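Local coordinates for protein sugar-binding transcriptional regulator, LacI family (Enterococcus faecalis, PDB 3CS3) that probably acts as a DNA-binding transcription factor of the LacI family, its C-terminal region, the part crystallised, resembling sugar-binding periplasmic proteins, at residues N9-L15 with Y39-S45; F22-E28 with Y230-G236. One frame throughout, in Å; residues are numbered along the deposited sequence.

From the N terminus the chain enters strand 10-15, passes through helix 23-35 and returns on strand 40-45. Interaction 1 closes this short loop by setting 39-45 beside 9-15. Interaction 2 closes a much longer one: 22-28, the start of the helix between those two strands, meets 230-236 at the start of helix 232-247, about 200 residues later. The segments alternate along the chain, so the two contacts cross. They also touch, because Leu15, Val13 and Met41 of interaction 1 pack on Tyr23 and Leu27 of helix 23-35. Together they tie the first beta-alpha-beta unit to a helix near the C terminus.

Interaction 1. Residues N9-L15 with Y39-S45; sequences NIIGVYL and YEMIVCS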
loop_
_atom_site.group_PDB
_atom_site.type_symbol
_atom_site.label_atom_id
_atom_site.label_comp_id
_atom_site.label_asym_id
_atom_site.label_seq_id
_atom_site.Cartn_x
_atom_site.Cartn_y
_atom_site.Cartn_z
ATOM N N ASN A 9 8.615 23.794 4.725
ATOM C CA ASN A 9 7.214 23.377 4.530
ATOM C C ASN A 9 6.997 21.914 4.114
ATOM O O ASN A 9 6.147 21.583 3.274
ATOM C CB ASN A 9 6.322 24.420 3.797
ATOM C CG ASN A 9 6.684 24.647 2.324
ATOM O OD1 ASN A 9 6.396 25.718 1.788
ATOM N ND2 ASN A 9 7.259 23.650 1.659
ATOM N N ILE A 10 7.771 21.032 4.751
ATOM C CA ILE A 10 7.693 19.583 4.540
ATOM C C ILE A 10 7.501 18.853 5.871
ATOM O O ILE A 10 8.211 19.109 6.851
ATOM C CB ILE A 10 8.934 19.023 3.775
ATOM C CG1 ILE A 10 9.036 19.663 2.387
ATOM C CG2 ILE A 10 8.831 17.505 3.582
ATOM C CD1 ILE A 10 10.394 19.542 1.734
ATOM N N ILE A 11 6.509 17.968 5.907
ATOM C CA ILE A 11 6.295 17.098 7.057
ATOM C C ILE A 11 6.784 15.695 6.706
ATOM O O ILE A 11 6.437 15.160 5.655
ATOM C CB ILE A 11 4.794 17.078 7.494
ATOM C CG1 ILE A 11 4.298 18.496 7.835
ATOM C CG2 ILE A 11 4.560 16.114 8.665
ATOM C CD1 ILE A 11 5.061 19.200 8.968
ATOM N N GLY A 12 7.624 15.128 7.567
ATOM C CA GLY A 12 8.042 13.733 7.432
ATOM C C GLY A 12 7.008 12.799 8.039
ATOM O O GLY A 12 6.600 12.974 9.181
ATOM N N VAL A 13 6.566 11.814 7.268
ATOM C CA VAL A 13 5.584 10.859 7.756
ATOM C C VAL A 13 6.255 9.494 7.873
ATOM O O VAL A 13 6.706 8.929 6.882
ATOM C CB VAL A 13 4.332 10.813 6.857
ATOM C CG1 VAL A 13 3.343 9.776 7.363
ATOM C CG2 VAL A 13 3.667 12.191 6.794
ATOM N N TYR A 14 6.341 8.986 9.097
ATOM C CA TYR A 14 7.064 7.748 9.361
ATOM C C TYR A 14 6.108 6.584 9.579
ATOM O O TYR A 14 5.431 6.499 10.605
ATOM C CB TYR A 14 8.050 7.931 10.526
ATOM C CG TYR A 14 9.179 8.868 10.166
ATOM C CD1 TYR A 14 10.352 8.381 9.594
ATOM C CD2 TYR A 14 9.056 10.251 10.350
ATOM C CE1 TYR A 14 11.382 9.234 9.238
ATOM C CE2 TYR A 14 10.077 11.112 9.993
ATOM C CZ TYR A 14 11.240 10.595 9.441
ATOM O OH TYR A 14 12.265 11.437 9.082
ATOM N N LEU A 15 6.037 5.718 8.572
ATOM C CA LEU A 15 5.140 4.565 8.577
ATOM C C LEU A 15 5.924 3.282 8.789
ATOM O O LEU A 15 7.136 3.252 8.598
ATOM C CB LEU A 15 4.325 4.497 7.283
ATOM C CG LEU A 15 3.445 5.709 6.942
ATOM C CD1 LEU A 15 2.685 5.425 5.670
ATOM C CD2 LEU A 15 2.476 6.095 8.077
ATOM N N TYR A 39 1.686 23.039 2.905
ATOM C CA TYR A 39 2.694 22.072 3.323
ATOM C C TYR A 39 2.653 20.847 2.433
ATOM O O TYR A 39 1.634 20.552 1.809
ATOM C CB TYR A 39 2.499 21.676 4.786
ATOM C CG TYR A 39 3.285 22.520 5.758
ATOM C CD1 TYR A 39 4.366 21.987 6.457
ATOM C CD2 TYR A 39 2.957 23.858 5.975
ATOM C CE1 TYR A 39 5.092 22.765 7.363
ATOM C CE2 TYR A 39 3.677 24.646 6.873
ATOM C CZ TYR A 39 4.742 24.095 7.561
ATOM O OH TYR A 39 5.453 24.875 8.449
ATOM N N GLU A 40 3.779 20.152 2.364
ATOM C CA GLU A 40 3.865 18.892 1.645
ATOM C C GLU A 40 4.441 17.811 2.541
ATOM O O GLU A 40 4.926 18.081 3.641
ATOM C CB GLU A 40 4.706 19.039 0.379
ATOM C CG GLU A 40 3.943 19.626 -0.798
ATOM C CD GLU A 40 4.761 19.644 -2.074
ATOM O OE1 GLU A 40 5.986 19.885 -1.998
ATOM O OE2 GLU A 40 4.172 19.421 -3.156
ATOM N N MET A 41 4.395 16.578 2.063
ATOM C CA MET A 41 4.772 15.459 2.890
ATOM C C MET A 41 5.743 14.517 2.190
ATOM O O MET A 41 5.675 14.328 0.977
ATOM C CB MET A 41 3.504 14.766 3.413
ATOM C CG MET A 41 3.356 13.298 3.118
ATOM S SD MET A 41 1.611 12.889 3.088
ATOM C CE MET A 41 1.593 11.684 1.756
ATOM N N ILE A 42 6.693 13.988 2.950
ATOM C CA ILE A 42 7.456 12.836 2.493
ATOM C C ILE A 42 7.204 11.659 3.423
ATOM O O ILE A 42 7.030 11.833 4.633
ATOM C CB ILE A 42 8.971 13.112 2.320
ATOM C CG1 ILE A 42 9.586 13.674 3.600
ATOM C CG2 ILE A 42 9.193 14.049 1.144
ATOM C CD1 ILE A 42 10.766 12.868 4.105
ATOM N N VAL A 43 7.153 10.467 2.844
ATOM C CA VAL A 43 6.857 9.266 3.602
ATOM C C VAL A 43 8.111 8.408 3.671
ATOM O O VAL A 43 8.751 8.164 2.652
ATOM C CB VAL A 43 5.683 8.481 2.977
ATOM C CG1 VAL A 43 5.353 7.242 3.801
ATOM C CG2 VAL A 43 4.456 9.366 2.854
ATOM N N CYS A 44 8.463 7.974 4.878
ATOM C CA CYS A 44 9.609 7.101 5.085
ATOM C C CYS A 44 9.219 5.851 5.849
ATOM O O CYS A 44 8.416 5.904 6.775
ATOM C CB CYS A 44 10.727 7.836 5.816
ATOM S SG CYS A 44 11.361 9.227 4.873
ATOM N N SER A 45 9.795 4.724 5.454
ATOM C CA SER A 45 9.469 3.451 6.072
ATOM C C SER A 45 10.679 2.528 6.132
ATOM O O SER A 45 11.556 2.590 5.279
ATOM C CB SER A 45 8.333 2.782 5.306
ATOM O OG SER A 45 7.727 1.805 6.117
#
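Val13 fits closely against strand 40-45: its N gives a bond of 2.7 Å to Ile42 O, nearly along the C=O axis, while its O accepts from Cys44 N at 2.8 Å. The same alternation, with Ile11 and Leu15 also bonding through their backbones, joins the strands in parallel from Asn9 O to Leu15 N. On the face carrying Val13, CG2 of that residue reaches Met41 CG at 3.9 Å, and Leu15 CD1 meets Val43 CG1 at 3.7 Å; helix 23-35 covers this side through Leu27 and Ile30. At the buried end of this face Ser45 OG, swung beside its own carbonyl carbon (chi1 -161°), donates to Leu15 O from above the carbonyl plane at 2.9 Å; Asp17 is a second, weak partner of the hydroxyl. On the other face Cys44 CB lies 3.8 Å from Tyr14 CE1, and Cys44 SG approaches the ring obliquely. Gly12 leaves room there for the Tyr14 ring.

Helix 23-35 links the two strands in a beta-alpha-beta unit, the opening element of the Rossmann-like N-terminal subdomain of a periplasmic-binding-protein fold. Strand 10-15 is an inner strand, bonded beyond to 60-64, whereas 40-45 is outermost within its chain and continues the sheet into the second subunit through Val43, Cys44 and Ser45.

Toward Asn9 and Tyr39 the contact is more exposed. The Tyr39 ring lays one face on Asn9, whose CA stands 3.8 Å from the ring centroid, and Ile11 CD1 touches the ring at CD1. Glu40, partly exposed on the Ile10 face, extends beyond CG to a salt bridge with Lys48 of the second subunit.

Interaction 2. Residues F22-E28 with Y230-G236; sequences FYGELLE and YSKHRWG. With SO4 (sulfate ion), chain D.
The His233 ring, in the conformer described, carries Glu25 CB over one face, 4.0 Å from its centroid. Glu28 OE1 comes near the ring plane at the edge, but both side chains were modelled in two positions, so this meeting is doubtful. Over one face of the Phe22 ring sits Tyr230 OH, offset toward the rim, while Trp235 CZ3 comes in obliquely to within 3.5 Å of Phe22 CE2. These two ring systems are nearly parallel (21°) but slid so far apart that they barely overlap. Leu26 CD1 comes in obliquely against the Trp235 indole, 3.8 Å from Trp235 CD2, and also presses on the helix backbone, 3.5 Å from Gly236 N. With no side chain at Gly236, the helices come close here: their segment axes approach to 6.9 Å at a crossing angle of -42°.

Lys232 lies side by side with Glu25, its CB 3.7 Å from Glu25 CG. Two bends, at chi2 and chi3, carry the lysine chain past Phe22 CB, and its ammonium bonds to Asn214 O. Beside this pair, a sulfate, probably from the crystallisation liquor, rests at the N-terminal end of helix 232-247. His233 N donates to its O2 at 2.9 Å, almost straight at 172°, an arrangement in which the helix dipole would favour the anion. Ser231 N-caps the same helix, accepting a weak bond from Arg234 N.

Tyr230 and Trp235 are fixed by bonds to Asp213 and to Val98 O. Beneath the crossing helices, Phe22, Leu26 and Trp235 all rest on Leu64 of strand 60-64; Trp235 also reaches Ile257 of strand 255-262, and Leu27 packs on strand 10-15.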
loop_
_atom_site.group_PDB
_atom_site.type_symbol
_atom_site.label_atom_id
_atom_site.label_comp_id
_atom_site.label_asym_id
_atom_site.label_seq_id
_atom_site.Cartn_x
_atom_site.Cartn_y
_atom_site.Cartn_z
ATOM N N PHE A 22 -4.685 0.527 5.068
ATOM C CA PHE A 22 -5.285 1.818 5.418
ATOM C C PHE A 22 -4.415 3.035 5.079
ATOM O O PHE A 22 -4.900 4.172 5.155
ATOM C CB PHE A 22 -5.784 1.850 6.878
ATOM C CG PHE A 22 -4.691 1.795 7.915
ATOM C CD1 PHE A 22 -4.257 0.575 8.422
ATOM C CD2 PHE A 22 -4.123 2.963 8.416
ATOM C CE1 PHE A 22 -3.259 0.520 9.388
ATOM C CE2 PHE A 22 -3.121 2.913 9.375
ATOM C CZ PHE A 22 -2.690 1.689 9.864
ATOM N N TYR A 23 -3.150 2.794 4.711
ATOM C CA TYR A 23 -2.171 3.871 4.481
ATOM C C TYR A 23 -2.571 4.831 3.380
ATOM O O TYR A 23 -2.462 6.038 3.556
ATOM C CB TYR A 23 -0.767 3.334 4.182
ATOM C CG TYR A 23 0.008 2.872 5.392
ATOM C CD1 TYR A 23 -0.327 3.308 6.676
ATOM C CD2 TYR A 23 1.093 2.008 5.253
ATOM C CE1 TYR A 23 0.386 2.879 7.790
ATOM C CE2 TYR A 23 1.811 1.573 6.364
ATOM C CZ TYR A 23 1.455 2.016 7.627
ATOM O OH TYR A 23 2.165 1.588 8.726
ATOM N N GLY A 24 -3.042 4.287 2.260
ATOM C CA GLY A 24 -3.413 5.085 1.097
ATOM C C GLY A 24 -4.407 6.189 1.413
ATOM O O GLY A 24 -4.234 7.331 0.988
ATOM N N GLU A 25 -5.433 5.850 2.184
ATOM C CA GLU A 25 -6.484 6.803 2.525
ATOM C C GLU A 25 -6.105 7.677 3.728
ATOM O O GLU A 25 -6.610 8.792 3.879
ATOM C CB GLU A 25 -7.839 6.095 2.705
ATOM C CG GLU A 25 -7.770 4.682 3.298
ATOM C CD GLU A 25 -7.593 3.575 2.258
ATOM O OE1 GLU A 25 -8.427 3.479 1.334
ATOM O OE2 GLU A 25 -6.628 2.786 2.381
ATOM N N LEU A 26 -5.205 7.168 4.568
ATOM C CA LEU A 26 -4.603 7.952 5.643
ATOM C C LEU A 26 -3.681 9.035 5.067
ATOM O O LEU A 26 -3.793 10.208 5.429
ATOM C CB LEU A 26 -3.820 7.042 6.595
ATOM C CG LEU A 26 -3.066 7.721 7.743
ATOM C CD1 LEU A 26 -4.011 8.198 8.827
ATOM C CD2 LEU A 26 -2.017 6.798 8.314
ATOM N N LEU A 27 -2.786 8.621 4.166
ATOM C CA LEU A 27 -1.880 9.518 3.446
ATOM C C LEU A 27 -2.585 10.595 2.617
ATOM O O LEU A 27 -2.096 11.722 2.541
ATOM C CB LEU A 27 -0.926 8.710 2.559
ATOM C CG LEU A 27 0.466 8.304 3.074
ATOM C CD1 LEU A 27 0.656 8.486 4.581
ATOM C CD2 LEU A 27 0.766 6.870 2.678
ATOM N N GLU A 28 -3.720 10.250 2.002
ATOM C CA GLU A 28 -4.530 11.188 1.217
ATOM C C GLU A 28 -5.134 12.267 2.102
ATOM O O GLU A 28 -5.275 13.419 1.701
ATOM C CB GLU A 28 -5.662 10.451 0.493
ATOM C CG GLU A 28 -5.312 9.909 -0.889
ATOM C CD GLU A 28 -6.514 9.298 -1.609
ATOM O OE1 GLU A 28 -7.665 9.714 -1.331
ATOM O OE2 GLU A 28 -6.304 8.404 -2.460
ATOM N N TYR A 230 -13.238 2.846 10.853
ATOM C CA TYR A 230 -13.082 4.233 11.259
ATOM C C TYR A 230 -12.762 5.034 9.992
ATOM O O TYR A 230 -12.409 4.454 8.958
ATOM C CB TYR A 230 -11.974 4.366 12.318
ATOM C CG TYR A 230 -10.693 3.623 11.982
ATOM C CD1 TYR A 230 -10.461 2.333 12.465
ATOM C CD2 TYR A 230 -9.710 4.213 11.181
ATOM C CE1 TYR A 230 -9.281 1.643 12.146
ATOM C CE2 TYR A 230 -8.534 3.540 10.863
ATOM C CZ TYR A 230 -8.324 2.259 11.348
ATOM O OH TYR A 230 -7.156 1.610 11.026
ATOM N N SER A 231 -12.898 6.353 10.056
ATOM C CA SER A 231 -12.523 7.191 8.920
ATOM C C SER A 231 -11.008 7.381 8.866
ATOM O O SER A 231 -10.434 8.100 9.698
ATOM C CB SER A 231 -13.228 8.545 8.988
ATOM O OG SER A 231 -13.060 9.250 7.770
ATOM N N LYS A 232 -10.363 6.733 7.895
ATOM C CA LYS A 232 -8.916 6.874 7.709
ATOM C C LYS A 232 -8.534 8.247 7.149
ATOM O O LYS A 232 -7.482 8.784 7.502
ATOM C CB LYS A 232 -8.353 5.790 6.797
ATOM C CG LYS A 232 -8.602 4.362 7.235
ATOM C CD LYS A 232 -9.736 3.770 6.425
ATOM C CE LYS A 232 -9.474 2.333 6.072
ATOM N NZ LYS A 232 -10.723 1.718 5.557
ATOM N N HIS A 233 -9.393 8.792 6.281
ATOM C CA HIS A 233 -9.211 10.126 5.711
ATOM C C HIS A 233 -9.164 11.184 6.806
ATOM O O HIS A 233 -8.315 12.079 6.776
ATOM C CB HIS A 233 -10.343 10.469 4.728
ATOM C CG HIS A 233 -10.218 9.815 3.385
ATOM N ND1 HIS A 233 -9.060 9.856 2.636
ATOM C CD2 HIS A 233 -11.122 9.138 2.637
ATOM C CE1 HIS A 233 -9.250 9.213 1.497
ATOM N NE2 HIS A 233 -10.493 8.766 1.473
ATOM N N ARG A 234 -10.081 11.071 7.773
ATOM C CA ARG A 234 -10.175 12.040 8.864
ATOM C C ARG A 234 -9.033 11.895 9.860
ATOM O O ARG A 234 -8.558 12.885 10.404
ATOM C CB ARG A 234 -11.526 11.942 9.571
ATOM C CG ARG A 234 -12.690 12.397 8.710
ATOM C CD ARG A 234 -13.979 12.397 9.498
ATOM N NE ARG A 234 -15.154 12.371 8.632
ATOM C CZ ARG A 234 -16.383 12.683 9.031
ATOM N NH1 ARG A 234 -16.603 13.065 10.286
ATOM N NH2 ARG A 234 -17.390 12.624 8.170
ATOM N N TRP A 235 -8.601 10.655 10.092
ATOM C CA TRP A 235 -7.432 10.378 10.931
ATOM C C TRP A 235 -6.234 11.174 10.403
ATOM O O TRP A 235 -5.593 11.908 11.151
ATOM C CB TRP A 235 -7.153 8.875 10.947
ATOM C CG TRP A 235 -6.173 8.385 11.985
ATOM C CD1 TRP A 235 -5.660 9.082 13.047
ATOM C CD2 TRP A 235 -5.630 7.060 12.076
ATOM N NE1 TRP A 235 -4.815 8.274 13.777
ATOM C CE2 TRP A 235 -4.779 7.031 13.202
ATOM C CE3 TRP A 235 -5.772 5.895 11.305
ATOM C CZ2 TRP A 235 -4.068 5.881 13.578
ATOM C CZ3 TRP A 235 -5.064 4.755 11.678
ATOM C CH2 TRP A 235 -4.221 4.762 12.807
ATOM N N GLY A 236 -5.987 11.068 9.099
ATOM C CA GLY A 236 -4.974 11.864 8.414
ATOM C C GLY A 236 -5.202 13.369 8.382
ATOM O O GLY A 236 -4.256 14.140 8.529
HETATM S S SO4 D . -12.322 6.397 4.674
HETATM O O1 SO4 D . -13.386 6.901 3.812
HETATM O O2 SO4 D . -11.887 7.474 5.556
HETATM O O3 SO4 D . -12.828 5.282 5.470
HETATM O O4 SO4 D . -11.195 5.945 3.862
#